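Local coordinates for protein phosphonomutase (Burkholderia cenocepacia J2315, PDB 4MG4) that is a phosphonomutase of the phosphoenolpyruvate phosphomutase family, built as a closed parallel alpha/beta barrel of the TIM type, at residues L28-V33 and V236-H241; V48-G53 and T85-T90; R132-A137 and L181-A186; N120-F125 and R160-F165. All blocks are in the same frame, centred on the assembly; numbering follows the deposited sequence.

Contact 1 of 4, residues L28-V33 and V236-H241; sequences LALFNV and VARISH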
loop_
_atom_site.group_PDB
_atom_site.type_symbol
_atom_site.label_atom_id
_atom_site.label_comp_id
_atom_site.label_asym_id
_atom_site.label_seq_id
_atom_site.Cartn_x
_atom_site.Cartn_y
_atom_site.Cartn_z
ATOM N N LEU A 28 3.187 10.354 -23.102
ATOM C CA LEU A 28 2.780 9.373 -22.189
ATOM C C LEU A 28 2.745 9.950 -20.790
ATOM O O LEU A 28 3.763 10.355 -20.253
ATOM C CB LEU A 28 3.806 8.239 -22.262
ATOM C CG LEU A 28 3.614 7.099 -21.257
ATOM C CD1 LEU A 28 2.229 6.482 -21.425
ATOM C CD2 LEU A 28 4.668 6.040 -21.401
ATOM N N ALA A 29 1.597 9.844 -20.118
ATOM C CA ALA A 29 1.495 10.280 -18.734
ATOM C C ALA A 29 1.419 9.044 -17.824
ATOM O O ALA A 29 0.569 8.145 -18.013
ATOM C CB ALA A 29 0.273 11.134 -18.558
ATOM N N LEU A 30 2.288 9.013 -16.848
ATOM C CA LEU A 30 2.424 7.844 -15.939
ATOM C C LEU A 30 2.178 8.268 -14.533
ATOM O O LEU A 30 2.657 9.299 -14.104
ATOM C CB LEU A 30 3.840 7.205 -15.981
ATOM C CG LEU A 30 4.160 6.521 -17.314
ATOM C CD1 LEU A 30 5.615 6.044 -17.335
ATOM C CD2 LEU A 30 3.179 5.403 -17.615
ATOM N N PHE A 31 1.492 7.394 -13.777
ATOM C CA PHE A 31 1.275 7.558 -12.345
ATOM C C PHE A 31 1.936 6.354 -11.684
ATOM O O PHE A 31 1.860 5.193 -12.215
ATOM C CB PHE A 31 -0.233 7.614 -12.020
ATOM C CG PHE A 31 -0.914 8.686 -12.750
ATOM C CD1 PHE A 31 -0.879 9.950 -12.270
ATOM C CD2 PHE A 31 -1.430 8.443 -14.021
ATOM C CE1 PHE A 31 -1.462 10.984 -12.955
ATOM C CE2 PHE A 31 -2.015 9.472 -14.723
ATOM C CZ PHE A 31 -1.999 10.740 -14.202
ATOM N N ASN A 32 2.722 6.652 -10.648
ATOM C CA ASN A 32 3.494 5.626 -9.990
ATOM C C ASN A 32 2.610 4.863 -9.001
ATOM O O ASN A 32 1.948 5.491 -8.174
ATOM C CB ASN A 32 4.673 6.215 -9.225
ATOM C CG ASN A 32 5.737 6.755 -10.115
ATOM O OD1 ASN A 32 5.801 6.391 -11.307
ATOM N ND2 ASN A 32 6.562 7.646 -9.581
ATOM N N VAL A 33 2.577 3.550 -9.154
ATOM C CA VAL A 33 1.851 2.636 -8.266
ATOM C C VAL A 33 2.899 1.926 -7.399
ATOM O O VAL A 33 4.088 1.933 -7.688
ATOM C CB VAL A 33 0.914 1.675 -9.003
ATOM C CG1 VAL A 33 -0.151 2.464 -9.767
ATOM C CG2 VAL A 33 1.703 0.765 -9.970
ATOM N N VAL A 236 7.561 17.561 -25.196
ATOM C CA VAL A 236 7.852 16.465 -24.256
ATOM C C VAL A 236 7.134 15.195 -24.713
ATOM O O VAL A 236 6.067 15.294 -25.298
ATOM C CB VAL A 236 7.401 16.918 -22.874
ATOM C CG1 VAL A 236 7.255 15.861 -21.872
ATOM C CG2 VAL A 236 8.323 18.055 -22.396
ATOM N N ALA A 237 7.779 14.048 -24.505
ATOM C CA ALA A 237 7.258 12.755 -24.863
ATOM C C ALA A 237 6.671 11.918 -23.715
ATOM O O ALA A 237 5.956 10.936 -23.939
ATOM C CB ALA A 237 8.366 11.971 -25.568
ATOM N N ARG A 238 7.010 12.286 -22.488
ATOM C CA ARG A 238 6.629 11.494 -21.337
ATOM C C ARG A 238 6.544 12.409 -20.103
ATOM O O ARG A 238 7.432 13.269 -19.892
ATOM C CB ARG A 238 7.647 10.393 -21.141
ATOM C CG ARG A 238 7.456 9.512 -19.894
ATOM C CD ARG A 238 8.389 8.297 -20.012
ATOM N NE ARG A 238 8.515 7.535 -18.784
ATOM C CZ ARG A 238 9.161 6.362 -18.702
ATOM N NH1 ARG A 238 9.676 5.785 -19.778
ATOM N NH2 ARG A 238 9.329 5.808 -17.492
ATOM N N ILE A 239 5.516 12.218 -19.276
ATOM C CA ILE A 239 5.285 13.040 -18.106
ATOM C C ILE A 239 5.135 12.133 -16.859
ATOM O O ILE A 239 4.340 11.192 -16.883
ATOM C CB ILE A 239 4.035 13.923 -18.273
ATOM C CG1 ILE A 239 4.310 14.949 -19.376
ATOM C CG2 ILE A 239 3.693 14.590 -16.957
ATOM C CD1 ILE A 239 3.112 15.719 -19.822
ATOM N N SER A 240 5.916 12.438 -15.834
ATOM C CA SER A 240 5.985 11.777 -14.540
ATOM C C SER A 240 5.466 12.665 -13.456
ATOM O O SER A 240 5.435 13.899 -13.604
ATOM C CB SER A 240 7.533 11.520 -14.196
ATOM O OG SER A 240 7.967 10.662 -15.068
ATOM N N HIS A 241 5.018 12.021 -12.370
ATOM C CA HIS A 241 4.479 12.769 -11.214
ATOM C C HIS A 241 5.141 12.414 -9.873
ATOM O O HIS A 241 4.707 12.903 -8.782
ATOM C CB HIS A 241 2.939 12.547 -11.149
ATOM C CG HIS A 241 2.204 13.005 -12.370
ATOM N ND1 HIS A 241 1.930 12.174 -13.441
ATOM C CD2 HIS A 241 1.724 14.227 -12.717
ATOM C CE1 HIS A 241 1.297 12.860 -14.384
ATOM N NE2 HIS A 241 1.141 14.101 -13.956
HETATM O O HOH W 1 4.784 9.316 -12.593
#

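Contact 2 of 4, residues V48-G53 and T85-T90; sequences VALATG and TDLPVT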
loop_
_atom_site.group_PDB
_atom_site.type_symbol
_atom_site.label_atom_id
_atom_site.label_comp_id
_atom_site.label_asym_id
_atom_site.label_seq_id
_atom_site.Cartn_x
_atom_site.Cartn_y
_atom_site.Cartn_z
ATOM N N VAL A 48 -2.731 3.832 -19.564
ATOM C CA VAL A 48 -2.265 3.034 -20.708
ATOM C C VAL A 48 -0.984 2.231 -20.412
ATOM O O VAL A 48 -0.622 1.318 -21.149
ATOM C CB VAL A 48 -2.080 3.925 -21.951
ATOM C CG1 VAL A 48 -3.439 4.475 -22.369
ATOM C CG2 VAL A 48 -1.144 5.080 -21.678
ATOM N N ALA A 49 -0.345 2.574 -19.314
ATOM C CA ALA A 49 0.802 1.857 -18.818
ATOM C C ALA A 49 0.916 2.192 -17.342
ATOM O O ALA A 49 0.335 3.188 -16.902
ATOM C CB ALA A 49 2.034 2.314 -19.547
ATOM N N LEU A 50 1.687 1.402 -16.603
ATOM C CA LEU A 50 1.999 1.658 -15.193
ATOM C C LEU A 50 3.510 1.835 -14.961
ATOM O O LEU A 50 4.336 1.195 -15.640
ATOM C CB LEU A 50 1.569 0.493 -14.317
ATOM C CG LEU A 50 0.052 0.145 -14.458
ATOM C CD1 LEU A 50 -0.182 -1.089 -13.625
ATOM C CD2 LEU A 50 -0.893 1.284 -14.118
ATOM N N ALA A 51 3.835 2.649 -13.955
ATOM C CA ALA A 51 5.186 2.786 -13.500
ATOM C C ALA A 51 5.237 2.486 -12.017
ATOM O O ALA A 51 4.266 2.774 -11.295
ATOM C CB ALA A 51 5.690 4.200 -13.728
ATOM N N THR A 52 6.349 1.967 -11.525
ATOM C CA THR A 52 6.577 2.036 -10.108
ATOM C C THR A 52 7.432 3.244 -9.820
ATOM O O THR A 52 8.249 3.691 -10.676
ATOM C CB THR A 52 7.218 0.781 -9.580
ATOM O OG1 THR A 52 8.589 0.737 -10.016
ATOM C CG2 THR A 52 6.500 -0.445 -10.105
ATOM N N GLY A 53 7.320 3.740 -8.594
ATOM C CA GLY A 53 8.199 4.795 -8.146
ATOM C C GLY A 53 8.912 4.283 -6.900
ATOM O O GLY A 53 8.282 3.776 -5.979
ATOM N N THR A 85 -2.287 -6.601 -13.601
ATOM C CA THR A 85 -2.954 -6.029 -14.768
ATOM C C THR A 85 -2.236 -6.508 -16.031
ATOM O O THR A 85 -1.107 -7.050 -15.964
ATOM C CB THR A 85 -3.090 -4.487 -14.747
ATOM O OG1 THR A 85 -2.009 -3.869 -15.467
ATOM C CG2 THR A 85 -3.270 -3.869 -13.317
ATOM N N ASP A 86 -2.904 -6.268 -17.172
ATOM C CA ASP A 86 -2.380 -6.585 -18.489
ATOM C C ASP A 86 -1.578 -5.415 -19.116
ATOM O O ASP A 86 -1.089 -5.500 -20.274
ATOM C CB ASP A 86 -3.560 -6.941 -19.427
ATOM C CG ASP A 86 -4.227 -8.252 -19.024
ATOM O OD1 ASP A 86 -3.473 -9.176 -18.663
ATOM O OD2 ASP A 86 -5.474 -8.352 -19.049
ATOM N N LEU A 87 -1.432 -4.327 -18.382
ATOM C CA LEU A 87 -0.703 -3.175 -18.906
ATOM C C LEU A 87 0.802 -3.368 -18.880
ATOM O O LEU A 87 1.352 -4.111 -18.037
ATOM C CB LEU A 87 -1.034 -1.889 -18.155
ATOM C CG LEU A 87 -2.517 -1.390 -18.136
ATOM C CD1 LEU A 87 -2.669 -0.149 -17.308
ATOM C CD2 LEU A 87 -2.942 -1.117 -19.595
ATOM N N PRO A 88 1.513 -2.713 -19.798
ATOM C CA PRO A 88 2.962 -2.643 -19.670
ATOM C C PRO A 88 3.377 -1.918 -18.389
ATOM O O PRO A 88 2.783 -0.890 -18.064
ATOM C CB PRO A 88 3.404 -1.800 -20.887
ATOM C CG PRO A 88 2.200 -1.719 -21.759
ATOM C CD PRO A 88 1.027 -1.831 -20.867
ATOM N N VAL A 89 4.402 -2.469 -17.717
ATOM C CA VAL A 89 4.871 -1.929 -16.437
ATOM C C VAL A 89 6.338 -1.576 -16.577
ATOM O O VAL A 89 7.149 -2.460 -16.964
ATOM C CB VAL A 89 4.713 -2.939 -15.265
ATOM C CG1 VAL A 89 5.314 -2.385 -13.979
ATOM C CG2 VAL A 89 3.239 -3.273 -15.096
ATOM N N THR A 90 6.695 -0.352 -16.186
ATOM C CA THR A 90 8.092 0.076 -16.088
ATOM C C THR A 90 8.458 0.233 -14.635
ATOM O O THR A 90 7.585 0.644 -13.808
ATOM C CB THR A 90 8.331 1.359 -16.896
ATOM O OG1 THR A 90 9.738 1.665 -16.920
ATOM C CG2 THR A 90 7.477 2.511 -16.428
#

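Contact 3 of 4, residues R132-A137 and L181-A186; sequences RDVDEA and LARARA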
loop_
_atom_site.group_PDB
_atom_site.type_symbol
_atom_site.label_atom_id
_atom_site.label_comp_id
_atom_site.label_asym_id
_atom_site.label_seq_id
_atom_site.Cartn_x
_atom_site.Cartn_y
_atom_site.Cartn_z
ATOM N N ARG A 132 27.432 10.731 -10.808
ATOM C CA ARG A 132 28.517 9.937 -11.394
ATOM C C ARG A 132 29.148 10.651 -12.623
ATOM O O ARG A 132 28.451 11.401 -13.367
ATOM C CB ARG A 132 28.006 8.563 -11.841
ATOM C CG ARG A 132 27.401 7.715 -10.775
ATOM C CD ARG A 132 26.898 6.387 -11.290
ATOM N NE ARG A 132 26.121 5.790 -10.253
ATOM C CZ ARG A 132 26.560 4.866 -9.395
ATOM N NH1 ARG A 132 27.766 4.374 -9.485
ATOM N NH2 ARG A 132 25.773 4.462 -8.456
ATOM N N ASP A 133 30.457 10.456 -12.831
ATOM C CA ASP A 133 31.109 10.836 -14.079
ATOM C C ASP A 133 30.258 10.324 -15.254
ATOM O O ASP A 133 29.705 9.210 -15.187
ATOM C CB ASP A 133 32.465 10.172 -14.180
ATOM C CG ASP A 133 33.129 10.399 -15.513
ATOM O OD1 ASP A 133 33.816 11.422 -15.647
ATOM O OD2 ASP A 133 32.983 9.546 -16.423
ATOM N N VAL A 134 30.159 11.161 -16.281
ATOM C CA VAL A 134 29.347 10.865 -17.485
ATOM C C VAL A 134 29.624 9.466 -18.027
ATOM O O VAL A 134 28.694 8.702 -18.343
ATOM C CB VAL A 134 29.508 11.930 -18.586
ATOM C CG1 VAL A 134 30.940 12.121 -19.019
ATOM C CG2 VAL A 134 28.642 11.609 -19.778
ATOM N N ASP A 135 30.894 9.095 -18.147
ATOM C CA ASP A 135 31.191 7.794 -18.737
ATOM C C ASP A 135 30.998 6.623 -17.775
ATOM O O ASP A 135 30.691 5.503 -18.214
ATOM C CB ASP A 135 32.557 7.814 -19.426
ATOM C CG ASP A 135 32.560 8.786 -20.618
ATOM O OD1 ASP A 135 31.635 8.627 -21.449
ATOM O OD2 ASP A 135 33.396 9.740 -20.675
ATOM N N GLU A 136 31.109 6.869 -16.473
ATOM C CA GLU A 136 30.761 5.836 -15.475
ATOM C C GLU A 136 29.265 5.562 -15.525
ATOM O O GLU A 136 28.827 4.427 -15.551
ATOM C CB GLU A 136 31.174 6.277 -14.075
ATOM C CG GLU A 136 31.275 5.105 -13.113
ATOM C CD GLU A 136 31.155 5.471 -11.650
ATOM O OE1 GLU A 136 32.082 6.171 -11.176
ATOM O OE2 GLU A 136 30.126 5.046 -11.015
ATOM N N ALA A 137 28.492 6.627 -15.613
ATOM C CA ALA A 137 27.027 6.529 -15.737
ATOM C C ALA A 137 26.638 5.823 -17.034
ATOM O O ALA A 137 25.786 4.985 -17.065
ATOM C CB ALA A 137 26.370 7.898 -15.661
ATOM N N LEU A 181 22.455 17.926 -21.838
ATOM C CA LEU A 181 22.545 17.436 -23.213
ATOM C C LEU A 181 23.826 16.598 -23.472
ATOM O O LEU A 181 23.755 15.603 -24.176
ATOM C CB LEU A 181 22.428 18.599 -24.223
ATOM C CG LEU A 181 20.997 19.136 -24.367
ATOM C CD1 LEU A 181 21.082 20.490 -25.037
ATOM C CD2 LEU A 181 20.064 18.209 -25.118
ATOM N N ALA A 182 24.954 16.964 -22.886
ATOM C CA ALA A 182 26.172 16.155 -23.033
ATOM C C ALA A 182 25.961 14.768 -22.410
ATOM O O ALA A 182 26.374 13.759 -22.964
ATOM C CB ALA A 182 27.373 16.836 -22.414
ATOM N N ARG A 183 25.305 14.738 -21.238
ATOM C CA ARG A 183 24.950 13.440 -20.638
ATOM C C ARG A 183 23.987 12.669 -21.517
ATOM O O ARG A 183 24.181 11.460 -21.740
ATOM C CB ARG A 183 24.432 13.613 -19.224
ATOM C CG ARG A 183 25.541 13.874 -18.261
ATOM C CD ARG A 183 25.039 14.122 -16.843
ATOM N NE ARG A 183 26.171 14.468 -15.964
ATOM C CZ ARG A 183 26.934 13.603 -15.295
ATOM N NH1 ARG A 183 26.732 12.312 -15.323
ATOM N NH2 ARG A 183 27.933 14.075 -14.531
ATOM N N ALA A 184 22.978 13.357 -22.048
ATOM C CA ALA A 184 21.988 12.711 -22.908
ATOM C C ALA A 184 22.629 12.065 -24.135
ATOM O O ALA A 184 22.302 10.924 -24.496
ATOM C CB ALA A 184 20.944 13.712 -23.328
ATOM N N ARG A 185 23.579 12.759 -24.744
ATOM C CA ARG A 185 24.283 12.174 -25.891
ATOM C C ARG A 185 25.093 10.930 -25.514
ATOM O O ARG A 185 25.096 9.926 -26.257
ATOM C CB ARG A 185 25.150 13.225 -26.592
ATOM C CG ARG A 185 24.374 14.316 -27.307
ATOM C CD ARG A 185 25.266 15.217 -28.149
ATOM N NE ARG A 185 26.209 15.980 -27.369
ATOM C CZ ARG A 185 25.982 17.156 -26.791
ATOM N NH1 ARG A 185 24.833 17.792 -26.946
ATOM N NH2 ARG A 185 26.953 17.735 -26.096
ATOM N N ALA A 186 25.779 10.981 -24.397
ATOM C CA ALA A 186 26.553 9.828 -23.934
ATOM C C ALA A 186 25.620 8.661 -23.598
ATOM O O ALA A 186 25.907 7.515 -23.912
ATOM C CB ALA A 186 27.401 10.190 -22.718
#

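Contact 4 of 4, residues N120-F125 and R160-F165; sequences NLEDSF and RTDVFF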
loop_
_atom_site.group_PDB
_atom_site.type_symbol
_atom_site.label_atom_id
_atom_site.label_comp_id
_atom_site.label_asym_id
_atom_site.label_seq_id
_atom_site.Cartn_x
_atom_site.Cartn_y
_atom_site.Cartn_z
ATOM N N ASN A 120 13.555 3.037 -15.073
ATOM C CA ASN A 120 14.325 4.269 -14.893
ATOM C C ASN A 120 15.643 3.903 -14.224
ATOM O O ASN A 120 15.655 3.122 -13.228
ATOM C CB ASN A 120 13.666 5.273 -13.983
ATOM C CG ASN A 120 12.579 6.083 -14.681
ATOM O OD1 ASN A 120 12.035 5.676 -15.707
ATOM N ND2 ASN A 120 12.268 7.243 -14.108
ATOM N N LEU A 121 16.731 4.441 -14.778
ATOM C CA LEU A 121 18.088 4.189 -14.237
ATOM C C LEU A 121 18.752 5.542 -14.102
ATOM O O LEU A 121 18.870 6.270 -15.086
ATOM C CB LEU A 121 18.894 3.283 -15.189
ATOM C CG LEU A 121 20.311 2.876 -14.805
ATOM C CD1 LEU A 121 20.287 2.098 -13.506
ATOM C CD2 LEU A 121 20.876 2.037 -15.931
ATOM N N GLU A 122 19.163 5.876 -12.888
ATOM C CA GLU A 122 19.590 7.195 -12.497
ATOM C C GLU A 122 21.115 7.286 -12.347
ATOM O O GLU A 122 21.778 6.324 -11.893
ATOM C CB GLU A 122 18.911 7.464 -11.141
ATOM C CG GLU A 122 19.004 8.839 -10.578
ATOM C CD GLU A 122 18.158 8.953 -9.291
ATOM O OE1 GLU A 122 17.332 8.017 -9.062
ATOM O OE2 GLU A 122 18.246 9.999 -8.595
ATOM N N ASP A 123 21.654 8.479 -12.613
ATOM C CA ASP A 123 23.089 8.701 -12.721
ATOM C C ASP A 123 23.747 9.297 -11.465
ATOM O O ASP A 123 24.794 9.895 -11.558
ATOM C CB ASP A 123 23.392 9.523 -13.981
ATOM C CG ASP A 123 22.887 10.943 -13.938
ATOM O OD1 ASP A 123 22.196 11.349 -12.974
ATOM O OD2 ASP A 123 23.158 11.646 -14.935
ATOM N N SER A 124 23.129 9.095 -10.311
ATOM C CA SER A 124 23.660 9.611 -9.075
ATOM C C SER A 124 24.105 8.455 -8.185
ATOM O O SER A 124 23.686 7.293 -8.326
ATOM C CB SER A 124 22.625 10.468 -8.370
ATOM O OG SER A 124 21.489 9.692 -8.089
ATOM N N PHE A 125 25.057 8.795 -7.321
ATOM C CA PHE A 125 25.501 7.867 -6.259
ATOM C C PHE A 125 24.507 7.852 -5.122
ATOM O O PHE A 125 24.111 8.906 -4.616
ATOM C CB PHE A 125 26.845 8.285 -5.678
ATOM C CG PHE A 125 28.004 8.084 -6.571
ATOM C CD1 PHE A 125 28.543 6.810 -6.753
ATOM C CD2 PHE A 125 28.616 9.173 -7.175
ATOM C CE1 PHE A 125 29.626 6.652 -7.593
ATOM C CE2 PHE A 125 29.711 9.010 -8.006
ATOM C CZ PHE A 125 30.208 7.740 -8.211
ATOM N N ARG A 160 17.684 8.541 -16.307
ATOM C CA ARG A 160 17.432 9.700 -15.494
ATOM C C ARG A 160 18.741 10.402 -15.200
ATOM O O ARG A 160 19.723 9.775 -14.801
ATOM C CB ARG A 160 16.836 9.239 -14.172
ATOM C CG ARG A 160 16.667 10.385 -13.211
ATOM C CD ARG A 160 15.874 9.989 -11.978
ATOM N NE ARG A 160 16.025 10.990 -10.947
ATOM C CZ ARG A 160 15.161 11.187 -9.931
ATOM N NH1 ARG A 160 14.049 10.462 -9.838
ATOM N NH2 ARG A 160 15.405 12.148 -9.034
ATOM N N THR A 161 18.770 11.689 -15.454
ATOM C CA THR A 161 19.923 12.509 -15.076
ATOM C C THR A 161 19.509 13.488 -14.003
ATOM O O THR A 161 18.427 14.087 -14.091
ATOM C CB THR A 161 20.616 13.240 -16.249
ATOM O OG1 THR A 161 21.770 13.899 -15.741
ATOM C CG2 THR A 161 19.741 14.233 -16.966
ATOM N N ASP A 162 20.339 13.600 -12.970
ATOM C CA ASP A 162 20.037 14.497 -11.863
ATOM C C ASP A 162 20.658 15.881 -11.952
ATOM O O ASP A 162 20.658 16.598 -10.951
ATOM C CB ASP A 162 20.382 13.800 -10.571
ATOM C CG ASP A 162 19.367 12.747 -10.180
ATOM O OD1 ASP A 162 18.215 12.743 -10.654
ATOM O OD2 ASP A 162 19.722 11.899 -9.346
ATOM N N VAL A 163 21.144 16.291 -13.120
ATOM C CA VAL A 163 21.793 17.608 -13.270
ATOM C C VAL A 163 20.927 18.706 -12.704
ATOM O O VAL A 163 21.428 19.572 -11.949
ATOM C CB VAL A 163 22.155 17.912 -14.741
ATOM C CG1 VAL A 163 22.639 19.365 -14.931
ATOM C CG2 VAL A 163 23.238 16.964 -15.190
ATOM N N PHE A 164 19.657 18.743 -13.103
ATOM C CA PHE A 164 18.777 19.842 -12.664
ATOM C C PHE A 164 18.224 19.548 -11.288
ATOM O O PHE A 164 18.011 20.460 -10.495
ATOM C CB PHE A 164 17.634 20.094 -13.681
ATOM C CG PHE A 164 18.039 20.925 -14.860
ATOM C CD1 PHE A 164 18.088 22.293 -14.794
ATOM C CD2 PHE A 164 18.371 20.349 -16.016
ATOM C CE1 PHE A 164 18.470 23.034 -15.903
ATOM C CE2 PHE A 164 18.708 21.076 -17.161
ATOM C CZ PHE A 164 18.773 22.435 -17.082
ATOM N N PHE A 165 18.004 18.275 -10.995
ATOM C CA PHE A 165 17.315 17.809 -9.810
ATOM C C PHE A 165 18.115 18.215 -8.556
ATOM O O PHE A 165 17.527 18.635 -7.540
ATOM C CB PHE A 165 17.184 16.269 -9.855
ATOM C CG PHE A 165 16.428 15.706 -8.667
ATOM C CD1 PHE A 165 15.073 15.940 -8.582
ATOM C CD2 PHE A 165 17.072 14.968 -7.689
ATOM C CE1 PHE A 165 14.355 15.467 -7.502
ATOM C CE2 PHE A 165 16.353 14.492 -6.592
ATOM C CZ PHE A 165 15.000 14.743 -6.521
HETATM O O HOH W 2 13.233 8.021 -11.411
HETATM O O HOH W 3 21.227 7.322 -15.955
#

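Contact 1 of 4, residues L28-V33 and V236-H241
The imidazole of His241 and the phenyl ring of Phe31 lie nearly parallel, their planes 4° apart, but slid so far that they barely overlap. Phe31 CE1 sits over one face of the imidazole near its rim, 3.6 Å from His241 ND1. Phe31 thus touches just the rim of that face, while the edge is put to polar use: His241 ND1 donates to Leu30 O at 3.0 Å, the oxygen in the ring plane and the N-H well aimed (166°), though ND1 stands above the carbonyl plane. Since CG of His241 is turned beside its own backbone N (chi1 -60°), the ring reaches back across to the neighbouring strand. A water also donates to Leu30 O and accepts from His241 N, bridging the strands where they spread apart.

Nearer the start of both segments, strands 28-33 and 238-240 pair in parallel. Ile239 N gives a short bond of 2.7 Å to Leu28 O, and Leu30 N meets Ile239 O nearly along its C=O axis. On the face carrying Leu28 and Arg238, the chain of Arg238 is extended from CG to NE, and Leu30 CD1 touches its NE at 3.6 Å; its NH1 goes on to His22. Leucine suits this place by packing against the guanidinium without competing for its N-H groups.

With ND1 as donor, histidine continues by side chain the bonding that the diverging backbones give up.

Contact 2 of 4, residues V48-G53 and T85-T90
Two neighbouring parallel strands of the alpha/beta barrel, 50-52 and 89-92, meet here, joined through helices 54-60 and 71-84. Leu50 pairs with Val89 and Ala51 with Thr90. Leu50 N donates to Pro88 O at 2.9 Å in an almost straight bond (173°), Thr90 N returns to Leu50 O in the carbonyl plane, and Thr52 N closes the run on Thr90 O. Proline is tolerated at 88 because the bonding there uses its carbonyl.

The face bearing Leu50 and Val89 is largely aliphatic. Leu50 is crossed at about a right angle by Leu87, whose CD1 lies 3.9 Å from Leu50 CD2. The other branch, CD1, meets Thr85 OG1 tip to tip at 3.8 Å; that hydroxyl accepts from Leu87 N in an ST turn, which ties Thr85 to Leu87 in the loop entering the strand. Helix 36-44 covers Leu50 through Ala39 and Val42.

On the face of Ala51 and Thr90, the methyl CG2 of Thr90, placed between backbone N and carbonyl carbon, reaches Ala51 CB at 3.7 Å. The small alanine accepts this beta-branched neighbour. Polar groups are thus met by backbone pairing, the ST turn and a bond between Thr52 OG1 and Asp92 N, while mostly aliphatic carbons make the side-chain contacts, as befits a buried strand pair.

Contact 3 of 4, residues R132-A137 and L181-A186
Both terminal nitrogens of Arg183 converge on one backbone oxygen, Arg132 O: NH1 at 2.8 Å and NH2 at 3.0 Å. The oxygen lies in the guanidinium plane, and an extended chain from CG to NE carries the group across to it. Arginine suits the task, being long enough to span from helix 174-190 to the start of helix 134-150. Val134 CB lies over one guanidinium face, and Val134 CG2 presses on Ala186 CB at 3.5 Å, tighter than usual for two carbons. The small methyl of Ala186 suits this close approach.

Away from this knot, Asp133 and Asp135 make the exposed side of the contact. Asp133 turns back to its own helix, where OD2 accepts from Asp135 N at 2.7 Å and, longer, from Glu136 N. Arg132, by contrast, is buried: its side chain packs on Phe125 and Pro126, and its NH1 forms a salt bridge with Glu136 OE2 at 2.9 Å that ties the loop to the first turn.

An aspartate N-cap opens the helix, and an arginine of the next helix clasps the carbonyl just before that cap. This joins two successive outer helices of the barrel, 134-150 and 174-190, where the shell meets the loops after strands 118-122 and 156-160.

Contact 4 of 4, residues N120-F125 and R160-F165
The guanidinium of Arg160 has the carboxylate of Glu122 stacked over one face, the two planes 17° apart. Their side chains run alongside each other, both extended, and Glu122 OE2 lies 3.4 Å from Arg160 NE, a salt bridge of charge alone because no N-H points at the oxygen. The edge makes the directed bonds: Arg160 NE donates to the syn lone pair of Asp162 OD1 at 2.8 Å, and NH1 meets a water that also accepts from Asn120 ND2. NH2 in turn lies over the centre of the Phe165 ring.

Asp162 crosses Glu122 with the carboxylates almost perpendicular (85°); Asp162 OD2 and Glu122 OE2 lie 2.5 Å apart. Ser124 OG donates to Asp162 OD2 at 3.1 Å, approaching almost head-on to its C-O bond.

Asp123, one residue beyond Glu122, holds the other segment separately. With CG between backbone N and carbonyl carbon (chi1 67°), its carboxylate takes two bonds on the syn side: OD1 from Asp162 N at 2.9 Å, OD2 from Thr161 OG1 at 2.8 Å. Tyr187 OH also bonds OD2. Its two oxygens let aspartate hold the loop after strand 156-160 by a backbone N-H and a hydroxyl at once.

Beyond the parallel bridge of Glu122 with Arg160 comes a salt-bridge network of Glu122, Arg160 and Asp162 at the C-terminal ends of strands 118-122 and 156-160, the end where TIM-barrel enzymes characteristically place their active sites.

Overall arrangement
Contacts 1, 2 and 4 join neighbouring strands of one closed parallel barrel and are buried, whereas contact 3 is a partly buried helix pair on its outside. Contact 1 seals the barrel between first and last strands; contact 2 is the seam between second and third, and the intervening pair, 28-33 with 50-52, is joined by a probable bond from Val33 N to Ala51 O. Contact 4 lies across the chain's centre from contact 2, and Arg238 packs on Asn120 to link it with contact 1. Contacts 3 and 4 touch, Arg132 N probably bonding Asp123 O. Chemistry follows place: largely aliphatic in contact 2, backbone pairing with a histidine bond and bridging water in contact 1, charged in contact 4, an arginine on a backbone carbonyl in contact 3.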